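Local coordinates for anopheles gambiae adenosine kinase (Anopheles gambiae, PDB 3LOO), which catalyses the ATP-dependent phosphorylation of adenosine to AMP, as a nucleoside kinase of the pfkB (ribokinase-like) family, at residues K42-K47 with A140-G145; S183-T188 with N211-F216; V106-Y111 with R130-P135. All coordinates share one frame; numbering follows the deposited sequence.

Contact 1: residues K42-K47 with A140-G145; sequences KDLLNK and AVLVTG
Leu45 and Leu142 make the tight apolar contact between helix 42-47 and strand 140-144. Leu45 CD2 lies 3.5 Å from Leu142 CD1, closer than usual for two methyl groups, and the two side chains lie alongside, pointing opposite ways. In Leu142 the CD1 branch is anti to CA (chi2 -173°), which carries that methyl outward to the helix. Leu44 adds a looser apolar approach from the same helix, its CD2 standing 4.4 Å from Leu142 CD1. Both Leu44 and Leu142 also touch Leu69 of helix 64-73, so the leucine cluster extends beyond this pair of elements.

A second kind of contact joins an aliphatic lysine stem to a threonine methyl. Lys42 bends along its chain and brings CE to 3.6 Å from Thr144 CG2. Thr144 OG1 stands beside its backbone N (chi1 -63°) and is hydrogen-bonded to Val40 O in the link before the helix, which leaves CG2 on the far side from that N and turned to the lysine. No hydrogen bond crosses between the two segments, whose axes come no nearer than 9.5 Å, their directions at 137°.

Strand 137-144 pairs with strand 33-39, from which the chain runs on into helix 42-47. The arrangement is that of a short helix laid on the five-stranded sheet of the small lid domain, as in ribokinase-like nucleoside kinases.

Contact 2: residues S183-T188 with N211-F216; sequences SGFFFT and NLSAPF. With B4P (bis(adenosine)-5'-tetraphosphate), chain D.
Phe185 and Ser213 form the dense centre of this contact. Ser213 CB sits over the middle of the Phe185 ring, 3.4 Å from the ring centroid and only 7° off its normal, a CH-pi arrangement. On the opposite face lies an adenine of bis(adenosine)-5'-tetraphosphate, with C5A 3.4 Å above the ring plane. With CG anti to the carbonyl carbon (chi1 -72°), the phenyl group is carried into this slot between serine and adenine and held from both faces. Phe185 CB also comes within 3.3 Å of the ligand atom N1A. A lighter contact is added at the ring's edge by buried Phe216, its CZ 3.7 Å from Phe185 CD1 and the two planes oblique at 41°.

Polar bonds hold the backbone next to the ring. Gly184 N donates to Asn211 O at 2.8 Å, extending the parallel pairing of Ser183 with Asn211, and Phe185 N makes a weak but fairly straight bond to Ser213 OG at 3.2 Å. Having no side chain, Gly184 allows this close approach. Ser213 is positioned in turn by an Asx turn, in which its N donates to Asn211 OD1, while Asn211 ND2 binds Tyr181 OH.

Packing is loose only toward partly exposed Thr188. Its OG1 lies at the edge of the Phe216 ring, 4.1 Å from CE1, the side chains at about a right angle; that hydroxyl is hydrogen-bonded to Tyr221.

Neighbouring parallel strands 179-183 and 207-211 end here. Phe185, in the turn after the first, lines the ligand pocket, and the loop after the second backs its ring: the C-terminal ends of the parallel strands are the usual place of the active site in a ribokinase-like alpha/beta fold.

Contact 3: residues V106-Y111 with R130-P135; sequences VGQDEY and RSATSP
Val106 and Arg130 face each other across a parallel bridge, and Ser131 N donates to Val106 O at 2.8 Å in a nearly straight bond (167°). The Arg130 chain bends at chi2 (-67°), which folds its guanidinium back so that Val106 CG2 lies over one face, 3.6 Å from Arg130 CZ. From there Arg130 NH1 reaches Gly107 O at 2.9 Å, a weak bond bent to 125°. Gln108 runs extended across the arginine stem: its NE2 comes to 3.7 Å from Arg130 CB, while OE1 rests 3.5 Å from Ala132 CB.

These residues sit where strand 100-107 and strand 125-131 end side by side, the two strands of a beta-alpha-beta unit whose crossover is helix 110-122. Asp109 is the N-cap of that helix. Its OD1 accepts from Ala112 N, and its OD2 accepts from Thr136 N while lying 3.3 Å from Pro135 CA, so one carboxylate both caps the helix N-terminus and bonds the backbone just after Pro135.

Two waters bridge the segments. One accepts from Gln108 N and donates to Ser134 O; the other donates to Asp109 O and accepts from Arg130 NH1. Farther out, the turn 131-134 is shaped by an ST motif, with Ser134 N donating to Ser131 OG at 3.2 Å. Asp159 OD2 is hydrogen-bonded to the hydroxyls of both Ser131 and Ser134, and Arg130 NH2 makes a long, weak ion pair with Glu116 of the crossover helix.

Contact 2 is the central one, its centre about 8 Å from that of the chain, and its touching residues are almost all buried. Contacts 1 and 3 both lie more than 20 Å out, yet contact 1 is still a buried contact, whereas contact 3 is only partly buried, with several exposed residues. Contacts 2 and 3 sit at strand ends of the same nine-stranded sheet, the latter at its outermost strand 125-131; contact 1 belongs to the separate five-stranded sheet. Strand 125-131 leads into strand 137-144, linking contacts 3 and 1 through the chain. Chemistry follows place: methyl packing in contact 1, an aromatic ring against ligand in contact 2, and backbone pairing, an arginine, a capping aspartate and two bridging waters in contact 3.

Contact 1: residues K42-K47 with A140-G145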
# COMPACT_ATOMS: atom_id res chain seq x y z
N LYS A 42 18.84 -18.37 6.79
CA LYS A 42 17.88 -19.32 6.20
C LYS A 42 17.25 -20.30 7.16
O LYS A 42 16.10 -20.70 6.96
CB LYS A 42 18.50 -20.12 5.05
CG LYS A 42 18.40 -19.45 3.71
CD LYS A 42 19.73 -18.86 3.24
CE LYS A 42 19.51 -17.85 2.11
NZ LYS A 42 18.17 -18.02 1.45
N ASP A 43 17.99 -20.69 8.21
CA ASP A 43 17.44 -21.62 9.19
C ASP A 43 16.23 -21.04 9.88
O ASP A 43 15.31 -21.77 10.24
CB ASP A 43 18.50 -22.07 10.22
CG ASP A 43 19.24 -20.90 10.84
OD1 ASP A 43 19.63 -21.01 12.03
OD2 ASP A 43 19.43 -19.87 10.14
N LEU A 44 16.22 -19.72 10.08
CA LEU A 44 15.00 -19.10 10.62
C LEU A 44 13.82 -19.23 9.64
O LEU A 44 12.75 -19.65 10.02
CB LEU A 44 15.23 -17.66 11.08
CG LEU A 44 14.00 -17.04 11.76
CD1 LEU A 44 13.73 -17.70 13.10
CD2 LEU A 44 14.23 -15.58 11.95
N LEU A 45 14.05 -18.91 8.38
CA LEU A 45 13.02 -19.10 7.35
C LEU A 45 12.51 -20.55 7.26
O LEU A 45 11.30 -20.78 7.19
CB LEU A 45 13.56 -18.70 5.98
CG LEU A 45 14.09 -17.28 5.78
CD1 LEU A 45 14.11 -16.97 4.30
CD2 LEU A 45 13.22 -16.25 6.50
N ASN A 46 13.44 -21.50 7.25
CA ASN A 46 13.09 -22.92 7.21
C ASN A 46 12.29 -23.32 8.40
O ASN A 46 11.28 -24.00 8.25
CB ASN A 46 14.34 -23.79 7.10
CG ASN A 46 14.89 -23.81 5.70
OD1 ASN A 46 14.62 -22.94 4.88
ND2 ASN A 46 15.68 -24.83 5.41
N LYS A 47 12.69 -22.85 9.58
CA LYS A 47 11.90 -23.12 10.78
C LYS A 47 10.43 -22.72 10.63
O LYS A 47 9.56 -23.36 11.21
CB LYS A 47 12.51 -22.40 11.99
CG LYS A 47 11.85 -22.74 13.31
CD LYS A 47 12.60 -22.06 14.47
CE LYS A 47 11.80 -22.16 15.76
NZ LYS A 47 12.47 -21.42 16.88
N ALA A 140 6.30 -9.32 10.30
CA ALA A 140 7.69 -9.75 10.33
C ALA A 140 8.32 -9.33 9.03
O ALA A 140 7.77 -9.61 7.95
CB ALA A 140 7.77 -11.29 10.50
N VAL A 141 9.47 -8.65 9.10
CA VAL A 141 10.23 -8.29 7.92
C VAL A 141 11.62 -8.91 8.10
O VAL A 141 12.44 -8.40 8.87
CB VAL A 141 10.40 -6.76 7.78
CG1 VAL A 141 11.28 -6.43 6.59
CG2 VAL A 141 9.04 -6.03 7.67
N LEU A 142 11.87 -10.03 7.43
CA LEU A 142 13.09 -10.80 7.63
C LEU A 142 14.05 -10.53 6.49
O LEU A 142 13.73 -10.76 5.33
CB LEU A 142 12.77 -12.30 7.69
CG LEU A 142 11.68 -12.69 8.67
CD1 LEU A 142 11.58 -14.19 8.78
CD2 LEU A 142 11.99 -12.07 10.02
N VAL A 143 15.23 -10.03 6.84
CA VAL A 143 16.27 -9.73 5.86
C VAL A 143 17.32 -10.85 5.82
O VAL A 143 17.94 -11.18 6.84
CB VAL A 143 16.93 -8.37 6.17
CG1 VAL A 143 18.15 -8.15 5.28
CG2 VAL A 143 15.93 -7.26 6.03
N THR A 144 17.48 -11.46 4.64
CA THR A 144 18.47 -12.50 4.42
C THR A 144 19.21 -12.16 3.13
O THR A 144 18.62 -12.19 2.04
CB THR A 144 17.85 -13.89 4.28
OG1 THR A 144 17.19 -14.24 5.50
CG2 THR A 144 18.93 -14.91 4.02
N GLY A 145 20.49 -11.83 3.28
CA GLY A 145 21.31 -11.31 2.18
C GLY A 145 20.64 -10.05 1.65
O GLY A 145 20.38 -9.13 2.42

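Contact 2: residues S183-T188 with N211-F216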
# COMPACT_ATOMS: atom_id res chain seq x y z
N SER A 183 -5.27 -0.70 -0.44
CA SER A 183 -4.29 -1.73 -0.86
C SER A 183 -5.05 -3.02 -1.15
O SER A 183 -6.13 -3.25 -0.60
CB SER A 183 -3.28 -2.01 0.25
OG SER A 183 -3.98 -2.40 1.43
N GLY A 184 -4.49 -3.88 -2.01
CA GLY A 184 -5.02 -5.26 -2.11
C GLY A 184 -4.96 -6.00 -0.77
O GLY A 184 -5.83 -6.84 -0.48
N PHE A 185 -3.96 -5.71 0.06
CA PHE A 185 -3.88 -6.21 1.44
C PHE A 185 -5.19 -6.06 2.25
O PHE A 185 -5.56 -6.93 3.05
CB PHE A 185 -2.76 -5.46 2.19
CG PHE A 185 -1.36 -5.83 1.76
CD1 PHE A 185 -0.99 -7.18 1.54
CD2 PHE A 185 -0.38 -4.84 1.64
CE1 PHE A 185 0.31 -7.53 1.22
CE2 PHE A 185 0.95 -5.17 1.28
CZ PHE A 185 1.29 -6.54 1.07
N PHE A 186 -5.87 -4.92 2.06
CA PHE A 186 -7.11 -4.62 2.78
C PHE A 186 -8.26 -5.55 2.38
O PHE A 186 -9.24 -5.68 3.12
CB PHE A 186 -7.50 -3.12 2.61
CG PHE A 186 -8.68 -2.66 3.46
CD1 PHE A 186 -8.56 -2.44 4.83
CD2 PHE A 186 -9.91 -2.37 2.86
CE1 PHE A 186 -9.63 -1.97 5.61
CE2 PHE A 186 -10.99 -1.90 3.61
CZ PHE A 186 -10.85 -1.69 4.99
N PHE A 187 -8.15 -6.20 1.22
CA PHE A 187 -9.17 -7.21 0.81
C PHE A 187 -9.29 -8.39 1.78
O PHE A 187 -10.39 -8.96 1.94
CB PHE A 187 -8.91 -7.75 -0.60
CG PHE A 187 -9.06 -6.74 -1.70
CD1 PHE A 187 -9.06 -5.35 -1.45
CD2 PHE A 187 -9.15 -7.18 -3.01
CE1 PHE A 187 -9.16 -4.45 -2.50
CE2 PHE A 187 -9.25 -6.29 -4.05
CZ PHE A 187 -9.24 -4.92 -3.80
N THR A 188 -8.19 -8.73 2.44
CA THR A 188 -8.19 -9.78 3.48
C THR A 188 -9.18 -9.39 4.56
O THR A 188 -9.89 -10.23 5.13
CB THR A 188 -6.79 -9.94 4.14
OG1 THR A 188 -5.83 -10.19 3.13
CG2 THR A 188 -6.75 -11.08 5.19
N ASN A 211 -3.61 -0.88 -4.98
CA ASN A 211 -2.32 -1.48 -5.20
C ASN A 211 -2.55 -2.98 -5.28
O ASN A 211 -3.39 -3.52 -4.52
CB ASN A 211 -1.46 -1.20 -3.98
CG ASN A 211 -0.01 -1.29 -4.28
OD1 ASN A 211 0.50 -2.36 -4.63
ND2 ASN A 211 0.68 -0.14 -4.19
N LEU A 212 -1.77 -3.68 -6.11
CA LEU A 212 -1.87 -5.14 -6.11
C LEU A 212 -1.35 -5.75 -4.82
O LEU A 212 -1.79 -6.83 -4.44
CB LEU A 212 -1.23 -5.76 -7.35
CG LEU A 212 -1.93 -5.49 -8.68
CD1 LEU A 212 -1.02 -5.96 -9.82
CD2 LEU A 212 -3.38 -6.15 -8.70
N SER A 213 -0.42 -5.04 -4.17
CA SER A 213 0.14 -5.38 -2.84
C SER A 213 1.09 -6.59 -2.75
O SER A 213 2.17 -6.48 -2.17
CB SER A 213 -0.97 -5.52 -1.79
OG SER A 213 -1.58 -4.25 -1.56
N ALA A 214 0.67 -7.73 -3.27
CA ALA A 214 1.49 -8.96 -3.17
C ALA A 214 0.90 -10.01 -4.09
O ALA A 214 -0.31 -10.01 -4.32
CB ALA A 214 1.51 -9.52 -1.72
N PRO A 215 1.74 -10.96 -4.54
CA PRO A 215 1.23 -12.05 -5.39
C PRO A 215 0.02 -12.76 -4.83
O PRO A 215 -0.85 -13.16 -5.61
CB PRO A 215 2.43 -13.00 -5.50
CG PRO A 215 3.55 -12.01 -5.57
CD PRO A 215 3.21 -11.00 -4.48
N PHE A 216 -0.09 -12.88 -3.51
CA PHE A 216 -1.24 -13.61 -2.97
C PHE A 216 -2.54 -12.91 -3.16
O PHE A 216 -3.59 -13.53 -3.03
CB PHE A 216 -1.07 -14.02 -1.48
CG PHE A 216 -1.20 -12.89 -0.49
CD1 PHE A 216 -2.44 -12.44 -0.05
CD2 PHE A 216 -0.06 -12.36 0.12
CE1 PHE A 216 -2.55 -11.40 0.92
CE2 PHE A 216 -0.17 -11.33 1.11
CZ PHE A 216 -1.41 -10.87 1.50
PA B4P D . 8.18 -4.05 0.90
O1A B4P D . 9.41 -3.50 1.59
O2A B4P D . 8.08 -5.56 0.70
O3A B4P D . 8.23 -3.47 -0.60
PB B4P D . 7.05 -2.58 -1.19
O1B B4P D . 6.98 -1.21 -0.52
O2B B4P D . 5.77 -3.38 -1.41
O3B B4P D . 8.01 -2.47 -2.55
PG B4P D . 7.67 -2.95 -4.04
O1G B4P D . 8.19 -4.32 -4.32
O2G B4P D . 6.18 -2.78 -4.23
O3G B4P D . 8.42 -1.89 -4.98
PD B4P D . 9.71 -2.04 -5.93
O1D B4P D . 10.69 -2.92 -5.25
O2D B4P D . 9.33 -2.29 -7.37
O5E B4P D . 6.83 -3.46 1.60
C5E B4P D . 6.93 -3.48 3.00
C4E B4P D . 5.66 -3.13 3.73
O4E B4P D . 4.58 -4.00 3.41
C3E B4P D . 5.90 -3.34 5.20
O3E B4P D . 6.04 -2.01 5.74
C2E B4P D . 4.62 -4.00 5.71
O2E B4P D . 4.03 -3.36 6.85
C1E B4P D . 3.69 -3.99 4.49
N9A B4P D . 2.86 -5.21 4.48
C8A B4P D . 3.26 -6.50 4.33
N7A B4P D . 2.15 -7.30 4.40
C5A B4P D . 1.06 -6.51 4.65
C6A B4P D . -0.32 -6.74 4.81
N6A B4P D . -0.87 -8.00 4.80
N1A B4P D . -1.14 -5.69 5.04
C2A B4P D . -0.66 -4.42 5.07
N3A B4P D . 0.65 -4.17 4.90
C4A B4P D . 1.52 -5.19 4.68
O5F B4P D . 10.27 -0.54 -5.79
C5F B4P D . 9.42 0.60 -5.90
C4F B4P D . 10.34 1.78 -6.20
O4F B4P D . 11.46 1.84 -5.30
C3F B4P D . 11.00 1.63 -7.56
O3F B4P D . 10.09 2.03 -8.58
C2F B4P D . 12.20 2.54 -7.43
O2F B4P D . 11.83 3.91 -7.68
C1F B4P D . 12.63 2.33 -5.97
N9B B4P D . 13.67 1.26 -5.95
C8B B4P D . 13.47 -0.03 -5.61
N7B B4P D . 14.62 -0.74 -5.72
C5B B4P D . 15.60 0.09 -6.14
C6B B4P D . 16.95 -0.04 -6.44
N6B B4P D . 17.54 -1.25 -6.31
N1B B4P D . 17.66 1.06 -6.84
C2B B4P D . 17.08 2.27 -6.97
N3B B4P D . 15.75 2.45 -6.70
C4B B4P D . 14.97 1.41 -6.29

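Contact 3: residues V106-Y111 with R130-P135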
# COMPACT_ATOMS: atom_id res chain seq x y z
N VAL A 106 -6.82 -1.02 14.86
CA VAL A 106 -5.67 -1.30 15.72
C VAL A 106 -6.21 -1.85 17.03
O VAL A 106 -7.44 -1.84 17.26
CB VAL A 106 -4.79 -0.04 16.03
CG1 VAL A 106 -4.07 0.51 14.77
CG2 VAL A 106 -5.61 1.06 16.75
N GLY A 107 -5.30 -2.30 17.89
CA GLY A 107 -5.68 -2.78 19.22
C GLY A 107 -5.66 -1.60 20.18
O GLY A 107 -5.41 -0.45 19.77
N GLN A 108 -5.90 -1.87 21.46
CA GLN A 108 -5.75 -0.84 22.48
C GLN A 108 -4.54 -1.16 23.30
O GLN A 108 -4.67 -1.71 24.40
CB GLN A 108 -6.99 -0.76 23.34
CG GLN A 108 -8.01 0.12 22.72
CD GLN A 108 -9.37 -0.14 23.26
OE1 GLN A 108 -9.60 -1.14 23.90
NE2 GLN A 108 -10.29 0.78 23.03
N ASP A 109 -3.36 -0.84 22.79
CA ASP A 109 -2.15 -1.42 23.33
C ASP A 109 -0.98 -0.54 23.04
O ASP A 109 -1.17 0.52 22.44
CB ASP A 109 -1.93 -2.85 22.80
CG ASP A 109 -1.92 -2.95 21.29
OD1 ASP A 109 -1.83 -1.91 20.61
OD2 ASP A 109 -1.99 -4.08 20.76
N GLU A 110 0.21 -0.92 23.47
CA GLU A 110 1.39 -0.10 23.22
C GLU A 110 1.70 0.01 21.72
O GLU A 110 2.22 1.02 21.29
CB GLU A 110 2.66 -0.69 23.84
CG GLU A 110 2.66 -0.95 25.29
CD GLU A 110 4.02 -1.45 25.72
OE1 GLU A 110 4.18 -2.66 25.90
OE2 GLU A 110 4.95 -0.61 25.80
N TYR A 111 1.47 -1.07 20.97
CA TYR A 111 1.81 -1.09 19.54
C TYR A 111 0.97 -0.07 18.82
O TYR A 111 1.49 0.59 17.95
CB TYR A 111 1.59 -2.49 18.91
CG TYR A 111 2.67 -3.51 19.22
CD1 TYR A 111 3.83 -3.17 19.93
CD2 TYR A 111 2.54 -4.83 18.78
CE1 TYR A 111 4.83 -4.11 20.18
CE2 TYR A 111 3.51 -5.76 19.00
CZ TYR A 111 4.66 -5.40 19.70
OH TYR A 111 5.61 -6.37 19.93
N ARG A 130 -10.94 0.75 16.94
CA ARG A 130 -10.24 0.15 18.07
C ARG A 130 -10.85 -1.19 18.35
O ARG A 130 -12.06 -1.32 18.48
CB ARG A 130 -10.37 1.01 19.35
CG ARG A 130 -9.68 2.33 19.29
CD ARG A 130 -8.25 2.05 19.24
NE ARG A 130 -7.49 3.26 19.08
CZ ARG A 130 -6.23 3.39 19.49
NH1 ARG A 130 -5.61 2.39 20.17
NH2 ARG A 130 -5.63 4.55 19.27
N SER A 131 -10.00 -2.21 18.42
CA SER A 131 -10.43 -3.53 18.88
C SER A 131 -10.01 -3.72 20.34
O SER A 131 -8.82 -3.58 20.69
CB SER A 131 -9.79 -4.61 18.02
OG SER A 131 -10.27 -5.89 18.39
N ALA A 132 -10.95 -4.04 21.22
CA ALA A 132 -10.53 -4.37 22.60
C ALA A 132 -10.14 -5.86 22.75
O ALA A 132 -9.47 -6.24 23.75
CB ALA A 132 -11.58 -3.96 23.63
N THR A 133 -10.51 -6.66 21.74
CA THR A 133 -10.23 -8.12 21.76
C THR A 133 -8.94 -8.55 21.11
O THR A 133 -8.39 -9.58 21.51
CB THR A 133 -11.37 -8.98 21.18
OG1 THR A 133 -11.47 -8.76 19.77
CG2 THR A 133 -12.71 -8.68 21.88
N SER A 134 -8.45 -7.83 20.10
CA SER A 134 -7.17 -8.22 19.48
C SER A 134 -6.07 -7.19 19.70
O SER A 134 -6.34 -5.97 19.80
CB SER A 134 -7.31 -8.52 17.98
OG SER A 134 -8.43 -9.36 17.72
N PRO A 135 -4.81 -7.67 19.76
CA PRO A 135 -3.71 -6.72 19.78
C PRO A 135 -3.48 -6.13 18.38
O PRO A 135 -3.88 -6.72 17.40
CB PRO A 135 -2.51 -7.59 20.17
CG PRO A 135 -2.86 -8.98 19.65
CD PRO A 135 -4.36 -9.08 19.65
O HOH W 1 -6.09 -4.55 22.08
O HOH W 2 -3.30 2.51 22.36